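Local coordinates for protein NAD-dependent epimerase/dehydratase (Methanobrevibacter ruminantium, PDB 6DNT) that probably interconverts UDP-N-acetylglucosamine and its C4 epimer with the help of bound NAD, and is captured here with UDP-N-acetylmuramic acid, at residues A[95-100]-A[140-145]; A[254-259]-A[319-324]; A[270-275]-A[311-316]. All coordinates share one frame; numbering follows the deposited sequence.

Contact 1 (A[95-100]-A[140-145]); sequences DLEKIL and CKNNNI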
loop_
_atom_site.group_PDB
_atom_site.type_symbol
_atom_site.label_atom_id
_atom_site.label_comp_id
_atom_site.label_asym_id
_atom_site.label_seq_id
_atom_site.Cartn_x
_atom_site.Cartn_y
_atom_site.Cartn_z
ATOM N N ASP A 95 -17.395 5.182 -16.181
ATOM C CA ASP A 95 -16.444 5.750 -17.124
ATOM C C ASP A 95 -15.859 7.008 -16.490
ATOM O O ASP A 95 -16.248 8.129 -16.792
ATOM C CB ASP A 95 -17.147 6.023 -18.459
ATOM C CG ASP A 95 -16.188 6.427 -19.561
ATOM O OD1 ASP A 95 -14.980 6.631 -19.310
ATOM O OD2 ASP A 95 -16.673 6.559 -20.704
ATOM N N LEU A 96 -14.911 6.805 -15.574
ATOM C CA LEU A 96 -14.345 7.901 -14.810
ATOM C C LEU A 96 -13.523 8.850 -15.680
ATOM O O LEU A 96 -13.460 10.046 -15.394
ATOM C CB LEU A 96 -13.518 7.384 -13.626
ATOM C CG LEU A 96 -14.248 6.461 -12.650
ATOM C CD1 LEU A 96 -13.268 5.860 -11.634
ATOM C CD2 LEU A 96 -15.374 7.189 -11.939
ATOM N N GLU A 97 -12.915 8.327 -16.744
ATOM C CA GLU A 97 -12.174 9.183 -17.673
ATOM C C GLU A 97 -13.115 10.251 -18.243
ATOM O O GLU A 97 -12.758 11.429 -18.282
ATOM C CB GLU A 97 -11.523 8.385 -18.810
ATOM C CG GLU A 97 -10.568 7.262 -18.395
ATOM C CD GLU A 97 -9.242 7.704 -17.784
ATOM O OE1 GLU A 97 -8.627 6.858 -17.084
ATOM O OE2 GLU A 97 -8.791 8.850 -18.019
ATOM N N LYS A 98 -14.328 9.840 -18.620
ATOM C CA LYS A 98 -15.355 10.768 -19.143
ATOM C C LYS A 98 -15.977 11.661 -18.065
ATOM O O LYS A 98 -16.088 12.871 -18.239
ATOM C CB LYS A 98 -16.450 9.953 -19.839
ATOM C CG LYS A 98 -17.511 10.751 -20.577
ATOM C CD LYS A 98 -18.639 9.833 -21.038
ATOM C CE LYS A 98 -19.744 10.604 -21.733
ATOM N NZ LYS A 98 -19.307 11.113 -23.059
ATOM N N ILE A 99 -16.358 11.075 -16.934
ATOM C CA ILE A 99 -17.015 11.827 -15.859
ATOM C C ILE A 99 -16.120 12.943 -15.310
ATOM O O ILE A 99 -16.594 14.033 -15.011
ATOM C CB ILE A 99 -17.490 10.890 -14.717
ATOM C CG1 ILE A 99 -18.546 9.898 -15.227
ATOM C CG2 ILE A 99 -18.056 11.679 -13.530
ATOM C CD1 ILE A 99 -18.662 8.644 -14.388
ATOM N N LEU A 100 -14.814 12.690 -15.226
ATOM C CA LEU A 100 -13.905 13.680 -14.661
ATOM C C LEU A 100 -13.442 14.771 -15.641
ATOM O O LEU A 100 -12.720 15.679 -15.225
ATOM C CB LEU A 100 -12.703 13.002 -13.991
ATOM C CG LEU A 100 -12.905 12.598 -12.525
ATOM C CD1 LEU A 100 -14.119 11.706 -12.313
ATOM C CD2 LEU A 100 -11.636 11.911 -12.053
ATOM N N CYS A 140 -8.120 10.985 -12.649
ATOM C CA CYS A 140 -7.775 12.313 -12.136
ATOM C C CYS A 140 -6.570 12.887 -12.875
ATOM O O CYS A 140 -6.617 14.030 -13.353
ATOM C CB CYS A 140 -7.464 12.298 -10.642
ATOM S SG CYS A 140 -8.900 12.044 -9.568
ATOM N N LYS A 141 -5.496 12.104 -12.968
ATOM C CA LYS A 141 -4.279 12.625 -13.590
ATOM C C LYS A 141 -4.462 12.800 -15.098
ATOM O O LYS A 141 -3.949 13.775 -15.661
ATOM C CB LYS A 141 -3.016 11.827 -13.200
ATOM C CG LYS A 141 -2.912 10.396 -13.692
ATOM C CD LYS A 141 -2.286 10.290 -15.070
ATOM C CE LYS A 141 -2.076 8.833 -15.463
ATOM N NZ LYS A 141 -1.588 8.694 -16.863
ATOM N N ASN A 142 -5.229 11.926 -15.733
ATOM C CA ASN A 142 -5.491 12.068 -17.176
ATOM C C ASN A 142 -6.329 13.294 -17.490
ATOM O O ASN A 142 -6.200 13.858 -18.573
ATOM C CB ASN A 142 -6.167 10.837 -17.761
ATOM C CG ASN A 142 -5.235 9.646 -17.874
ATOM O OD1 ASN A 142 -4.013 9.786 -17.961
ATOM N ND2 ASN A 142 -5.813 8.473 -17.901
ATOM N N ASN A 143 -7.166 13.717 -16.545
ATOM C CA ASN A 143 -7.992 14.910 -16.733
ATOM C C ASN A 143 -7.437 16.191 -16.116
ATOM O O ASN A 143 -8.133 17.197 -16.117
ATOM C CB ASN A 143 -9.412 14.640 -16.223
ATOM C CG ASN A 143 -10.182 13.737 -17.140
ATOM O OD1 ASN A 143 -10.580 14.124 -18.241
ATOM N ND2 ASN A 143 -10.438 12.525 -16.679
ATOM N N ASN A 144 -6.217 16.148 -15.573
ATOM C CA ASN A 144 -5.570 17.312 -14.962
ATOM C C ASN A 144 -6.434 17.950 -13.867
ATOM O O ASN A 144 -6.541 19.176 -13.754
ATOM C CB ASN A 144 -5.185 18.329 -16.049
ATOM C CG ASN A 144 -4.390 17.692 -17.168
ATOM O OD1 ASN A 144 -3.239 17.326 -16.975
ATOM N ND2 ASN A 144 -5.014 17.526 -18.336
ATOM N N ILE A 145 -7.042 17.083 -13.054
ATOM C CA ILE A 145 -7.818 17.495 -11.881
ATOM C C ILE A 145 -6.903 18.321 -10.973
ATOM O O ILE A 145 -5.748 17.944 -10.750
ATOM C CB ILE A 145 -8.347 16.226 -11.148
ATOM C CG1 ILE A 145 -9.458 15.556 -11.981
ATOM C CG2 ILE A 145 -8.823 16.514 -9.723
ATOM C CD1 ILE A 145 -10.680 16.397 -12.258
#
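Within the Rossmann-type NAD-binding part of the fold, the Schellman motif that ends helix 122-142 meets the short helix 96-99, and Asn142 and Asn143 reach from that end to Glu97. Asn144, with positive phi, is the C-prime residue of the motif, closed by Ile145 N on Cys140 O at 3.1 Å. The firmer link is made by Asn143, whose ND2 donates to the backbone Glu97 O at 3.0 Å, in the carbonyl plane and on a lone pair, and also bonds to Ala139 O in the last turn of helix 122-142, so two carbonyls fix the rotation of this amide. In one of its two modelled conformers Glu97, bent at chi2 (-70°), also brings its carboxylate to the preceding residue, where Asn142 ND2 donates to Glu97 OE2 at 3.0 Å on the syn side. The oxygen of the same amide, Asn142 OD1, accepts from Lys141 NZ. Beneath the polar layer Leu100 faces inward with Ile145 and Cys140 towards Val106 of strand 105-108. Leu100 CD2 sits 3.7 Å from Cys140 SG, and Ile145 CD1 rests 3.7 Å from Leu100 O.

Contact 2 (A[254-259]-A[319-324]); sequences AKANIL and ISFKPD
Phe321 lays its ring over the backbone of helix 250-262, with Ala256 CA over one face and the flanking side chains of Lys255 and Leu259 approaching obliquely. Its CG stands anti to the backbone N (chi1 -177°), which carries the ring from the loop onto the helix. Ala256 CB meets the CD2 side of the ring, 3.9 Å from Phe321 CD2, while Lys255 CB lies 3.9 Å from Phe321 CE1. Leu259 crosses Phe321 at about a right angle, and the branch that touches is CD1, 3.6 Å from Phe321 CD1 and close to Phe321 CB as well. Pro323, from the same loop, places its N 4.0 Å above the plane and over the centre of the ring.

Ile319 spans Ala256 and Leu259. With CG1 between the backbone N and the carbonyl carbon (chi1 58°), its CD1 is carried to Ala256 O, at 3.7 Å. At the other end of the residue, Ile319 O lies 3.5 Å from Leu259 CB. The polar link here is a water that donates both to Leu259 O (2.9 Å) and to Ile319 O, bridging helix and loop.

The loop that leads to helix 328-341 is thus laid along helix 250-262, and it is tied there again by Asp324 N, which bonds to Glu252. Behind this layer Ala256 touches Val271 and Ile319 touches Ile269, both of strand 267-271, while Asn257 of the same helix bonds to Tyr204 of strand 199-208 and packs on Ile52 of helix 47-56.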
loop_
_atom_site.group_PDB
_atom_site.type_symbol
_atom_site.label_atom_id
_atom_site.label_comp_id
_atom_site.label_asym_id
_atom_site.label_seq_id
_atom_site.Cartn_x
_atom_site.Cartn_y
_atom_site.Cartn_z
ATOM N N ALA A 254 -16.155 17.608 7.009
ATOM C CA ALA A 254 -16.562 18.254 5.767
ATOM C C ALA A 254 -15.786 19.556 5.538
ATOM O O ALA A 254 -15.258 19.781 4.441
ATOM C CB ALA A 254 -18.061 18.487 5.743
ATOM N N LYS A 255 -15.674 20.383 6.580
ATOM C CA LYS A 255 -14.869 21.613 6.499
ATOM C C LYS A 255 -13.407 21.335 6.123
ATOM O O LYS A 255 -12.838 22.002 5.247
ATOM C CB LYS A 255 -14.911 22.396 7.816
ATOM C CG LYS A 255 -16.172 23.218 8.006
ATOM C CD LYS A 255 -16.070 24.108 9.244
ATOM C CE LYS A 255 -17.424 24.698 9.627
ATOM N NZ LYS A 255 -17.299 25.610 10.802
ATOM N N ALA A 256 -12.803 20.345 6.779
ATOM C CA ALA A 256 -11.419 19.956 6.485
ATOM C C ALA A 256 -11.248 19.522 5.032
ATOM O O ALA A 256 -10.237 19.826 4.416
ATOM C CB ALA A 256 -10.958 18.849 7.434
ATOM N N ASN A 257 -12.239 18.813 4.496
ATOM C CA ASN A 257 -12.200 18.404 3.098
ATOM C C ASN A 257 -12.150 19.619 2.179
ATOM O O ASN A 257 -11.311 19.701 1.274
ATOM C CB ASN A 257 -13.412 17.532 2.744
ATOM C CG ASN A 257 -13.128 16.059 2.904
ATOM O OD1 ASN A 257 -12.842 15.381 1.931
ATOM N ND2 ASN A 257 -13.187 15.562 4.134
ATOM N N ILE A 258 -13.035 20.573 2.446
ATOM C CA ILE A 258 -13.190 21.744 1.578
ATOM C C ILE A 258 -11.967 22.650 1.668
ATOM O O ILE A 258 -11.458 23.101 0.634
ATOM C CB ILE A 258 -14.497 22.490 1.894
ATOM C CG1 ILE A 258 -15.680 21.578 1.532
ATOM C CG2 ILE A 258 -14.583 23.795 1.110
ATOM C CD1 ILE A 258 -17.017 22.013 2.088
ATOM N N LEU A 259 -11.476 22.880 2.878
ATOM C CA LEU A 259 -10.235 23.630 3.078
ATOM C C LEU A 259 -9.018 22.959 2.421
ATOM O O LEU A 259 -8.149 23.653 1.884
ATOM C CB LEU A 259 -9.981 23.871 4.569
ATOM C CG LEU A 259 -10.937 24.868 5.229
ATOM C CD1 LEU A 259 -10.818 24.823 6.739
ATOM C CD2 LEU A 259 -10.673 26.281 4.725
ATOM N N ILE A 319 -3.710 23.467 6.239
ATOM C CA ILE A 319 -4.939 23.780 5.511
ATOM C C ILE A 319 -5.751 24.892 6.189
ATOM O O ILE A 319 -6.921 25.082 5.888
ATOM C CB ILE A 319 -5.798 22.511 5.269
ATOM C CG1 ILE A 319 -6.163 21.810 6.582
ATOM C CG2 ILE A 319 -5.044 21.541 4.368
ATOM C CD1 ILE A 319 -7.350 20.881 6.446
ATOM N N SER A 320 -5.104 25.644 7.079
ATOM C CA SER A 320 -5.744 26.714 7.849
ATOM C C SER A 320 -7.050 26.287 8.531
ATOM O O SER A 320 -8.026 27.031 8.527
ATOM C CB SER A 320 -5.973 27.934 6.949
ATOM O OG SER A 320 -4.753 28.315 6.325
ATOM N N PHE A 321 -7.054 25.091 9.123
ATOM C CA PHE A 321 -8.236 24.596 9.821
ATOM C C PHE A 321 -8.033 24.550 11.334
ATOM O O PHE A 321 -7.085 23.948 11.819
ATOM C CB PHE A 321 -8.634 23.221 9.290
ATOM C CG PHE A 321 -9.895 22.670 9.903
ATOM C CD1 PHE A 321 -11.045 23.466 10.044
ATOM C CD2 PHE A 321 -9.953 21.346 10.315
ATOM C CE1 PHE A 321 -12.205 22.947 10.603
ATOM C CE2 PHE A 321 -11.114 20.827 10.880
ATOM C CZ PHE A 321 -12.240 21.623 11.009
ATOM N N LYS A 322 -8.932 25.213 12.061
ATOM C CA LYS A 322 -8.977 25.169 13.523
ATOM C C LYS A 322 -10.352 24.625 13.897
ATOM O O LYS A 322 -11.337 25.352 13.825
ATOM C CB LYS A 322 -8.766 26.570 14.130
ATOM C CG LYS A 322 -7.308 27.014 14.229
ATOM C CD LYS A 322 -7.154 28.423 14.816
ATOM C CE LYS A 322 -5.698 28.857 14.938
ATOM N NZ LYS A 322 -5.536 30.232 15.484
ATOM N N PRO A 323 -10.439 23.336 14.261
ATOM C CA PRO A 323 -11.750 22.836 14.674
ATOM C C PRO A 323 -12.192 23.417 16.018
ATOM O O PRO A 323 -11.347 23.810 16.824
ATOM C CB PRO A 323 -11.544 21.325 14.766
ATOM C CG PRO A 323 -10.082 21.141 14.962
ATOM C CD PRO A 323 -9.416 22.273 14.244
ATOM N N ASP A 324 -13.502 23.482 16.233
ATOM C CA ASP A 324 -14.061 24.027 17.483
ATOM C C ASP A 324 -13.658 23.095 18.631
ATOM O O ASP A 324 -13.888 21.894 18.551
ATOM C CB ASP A 324 -15.593 24.118 17.428
ATOM C CG ASP A 324 -16.113 24.993 16.295
ATOM O OD1 ASP A 324 -15.435 25.970 15.911
ATOM O OD2 ASP A 324 -17.225 24.718 15.792
HETATM O O HOH W 1 -7.053 26.144 2.931
#

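Contact 3 (A[270-275]-A[311-316]); sequences NVALGK and ADISNL
A single direct hydrogen bond joins Asn270 to Asp312: ND2 donates to the backbone O at 3.0 Å, almost straight at 173° and within the amide plane of the asparagine, though tilted 25° from the carbonyl plane. Asn270 OD1 accepts from Tyr157 OH, which holds the amide from its other end. An alanine here would remove the bonds to Asp312 O and Tyr157 OH and is likely to leave that carbonyl and hydroxyl without these mates. Asp312 also shapes its own loop, in an Asx turn whose OD1 takes both Ser314 N and Ser314 OG.

In the apolar group Ala272 CB meets Ala311 CB at 3.5 Å and Ile313 CG2 at 3.9 Å. Two larger side chains lie instead against backbone oxygens, Ile313 CD1 on Leu273 O and Leu316 CD2 on Asn270 O, the latter at 3.3 Å.

Backbone contacts finish the join, with Gly274 CA in a close CA-H...O contact to Ala311 O (3.2 Å) and a water donating to Gly274 O and Ala311 O. The positive phi of Gly274 favours glycine.

Strand 267-271 pairs with strand 199-208 through Val271, which also packs on helix 250-262, while Asp246 of strand 244-249 accepts from Ala311 N and Leu273 N.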
loop_
_atom_site.group_PDB
_atom_site.type_symbol
_atom_site.label_atom_id
_atom_site.label_comp_id
_atom_site.label_asym_id
_atom_site.label_seq_id
_atom_site.Cartn_x
_atom_site.Cartn_y
_atom_site.Cartn_z
ATOM N N ASN A 270 -3.678 14.542 9.729
ATOM C CA ASN A 270 -4.647 14.001 10.700
ATOM C C ASN A 270 -5.827 14.959 10.859
ATOM O O ASN A 270 -5.627 16.173 10.962
ATOM C CB ASN A 270 -4.024 13.848 12.089
ATOM C CG ASN A 270 -2.977 12.771 12.159
ATOM O OD1 ASN A 270 -3.030 11.776 11.448
ATOM N ND2 ASN A 270 -2.021 12.946 13.067
ATOM N N VAL A 271 -7.048 14.439 10.915
ATOM C CA VAL A 271 -8.205 15.279 11.209
ATOM C C VAL A 271 -8.881 14.747 12.466
ATOM O O VAL A 271 -9.443 13.655 12.477
ATOM C CB VAL A 271 -9.210 15.392 10.042
ATOM C CG1 VAL A 271 -10.171 16.554 10.305
ATOM C CG2 VAL A 271 -8.474 15.625 8.737
ATOM N N ALA A 272 -8.791 15.545 13.529
ATOM C CA ALA A 272 -9.251 15.177 14.855
ATOM C C ALA A 272 -9.221 16.444 15.708
ATOM O O ALA A 272 -8.944 17.517 15.175
ATOM C CB ALA A 272 -8.331 14.125 15.446
ATOM N N LEU A 273 -9.466 16.316 17.016
ATOM C CA LEU A 273 -9.299 17.450 17.943
ATOM C C LEU A 273 -8.006 17.431 18.750
ATOM O O LEU A 273 -7.647 18.447 19.340
ATOM C CB LEU A 273 -10.485 17.529 18.895
ATOM C CG LEU A 273 -11.854 17.781 18.286
ATOM C CD1 LEU A 273 -12.873 18.080 19.379
ATOM C CD2 LEU A 273 -11.810 18.934 17.297
ATOM N N GLY A 274 -7.283 16.317 18.736
ATOM C CA GLY A 274 -6.117 16.151 19.588
ATOM C C GLY A 274 -6.486 16.081 21.062
ATOM O O GLY A 274 -5.703 16.475 21.910
ATOM N N LYS A 275 -7.680 15.563 21.346
ATOM C CA LYS A 275 -8.177 15.383 22.708
ATOM C C LYS A 275 -8.694 13.968 22.867
ATOM O O LYS A 275 -9.180 13.386 21.905
ATOM C CB LYS A 275 -9.299 16.380 23.006
ATOM C CG LYS A 275 -8.854 17.827 22.921
ATOM C CD LYS A 275 -9.695 18.739 23.798
ATOM C CE LYS A 275 -11.155 18.749 23.384
ATOM N NZ LYS A 275 -11.920 19.780 24.138
ATOM N N ALA A 311 -4.734 11.942 18.279
ATOM C CA ALA A 311 -4.038 12.581 17.161
ATOM C C ALA A 311 -3.171 13.752 17.611
ATOM O O ALA A 311 -3.550 14.498 18.506
ATOM C CB ALA A 311 -5.038 13.086 16.136
ATOM N N ASP A 312 -2.034 13.932 16.949
ATOM C CA ASP A 312 -1.368 15.229 16.903
ATOM C C ASP A 312 -1.957 15.974 15.716
ATOM O O ASP A 312 -1.838 15.506 14.584
ATOM C CB ASP A 312 0.150 15.072 16.731
ATOM C CG ASP A 312 0.889 16.402 16.843
ATOM O OD1 ASP A 312 0.461 17.398 16.222
ATOM O OD2 ASP A 312 1.915 16.444 17.551
ATOM N N ILE A 313 -2.581 17.126 15.971
ATOM C CA ILE A 313 -3.248 17.901 14.908
ATOM C C ILE A 313 -2.515 19.204 14.528
ATOM O O ILE A 313 -3.111 20.093 13.924
ATOM C CB ILE A 313 -4.736 18.173 15.217
ATOM C CG1 ILE A 313 -4.910 18.924 16.535
ATOM C CG2 ILE A 313 -5.516 16.870 15.227
ATOM C CD1 ILE A 313 -6.210 19.700 16.587
ATOM N N SER A 314 -1.215 19.275 14.830
ATOM C CA SER A 314 -0.379 20.426 14.450
ATOM C C SER A 314 -0.482 20.765 12.960
ATOM O O SER A 314 -0.629 21.930 12.588
ATOM C CB SER A 314 1.091 20.155 14.794
ATOM O OG SER A 314 1.242 19.981 16.193
ATOM N N ASN A 315 -0.448 19.741 12.113
ATOM C CA ASN A 315 -0.451 19.958 10.670
ATOM C C ASN A 315 -1.792 20.386 10.073
ATOM O O ASN A 315 -1.853 20.683 8.887
ATOM C CB ASN A 315 0.183 18.755 9.953
ATOM C CG ASN A 315 1.686 18.694 10.185
ATOM O OD1 ASN A 315 2.369 19.715 10.099
ATOM N ND2 ASN A 315 2.198 17.529 10.510
ATOM N N LEU A 316 -2.850 20.496 10.882
ATOM C CA LEU A 316 -4.060 21.192 10.432
ATOM C C LEU A 316 -3.811 22.658 10.038
ATOM O O LEU A 316 -4.574 23.226 9.255
ATOM C CB LEU A 316 -5.181 21.108 11.466
ATOM C CG LEU A 316 -5.882 19.756 11.622
ATOM C CD1 LEU A 316 -6.922 19.834 12.723
ATOM C CD2 LEU A 316 -6.559 19.325 10.331
HETATM O O HOH W 2 -2.984 16.145 20.768
#

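Contact 1 closes along the chain before the other two open, and contact 3 lies wholly between the two segments of contact 2. Contacts 2 and 3 have centres 11 Å apart and touch: Pro323 packs on Leu273, Ala256 on Val271, and Phe321 N probably bonds to Leu316 O. Contact 2 uses helix 250-262 and contact 3 the strand 267-271 that follows it; they share the loop between strand 297-299 and helix 328-341. Contact 1, its centre 26 Å from that of contact 2 and 31 Å from that of contact 3, joins two helical elements of the NAD-binding part beside strand 105-108, whereas contacts 2 and 3 hold the late loop against helix 250-262 and strand 267-271.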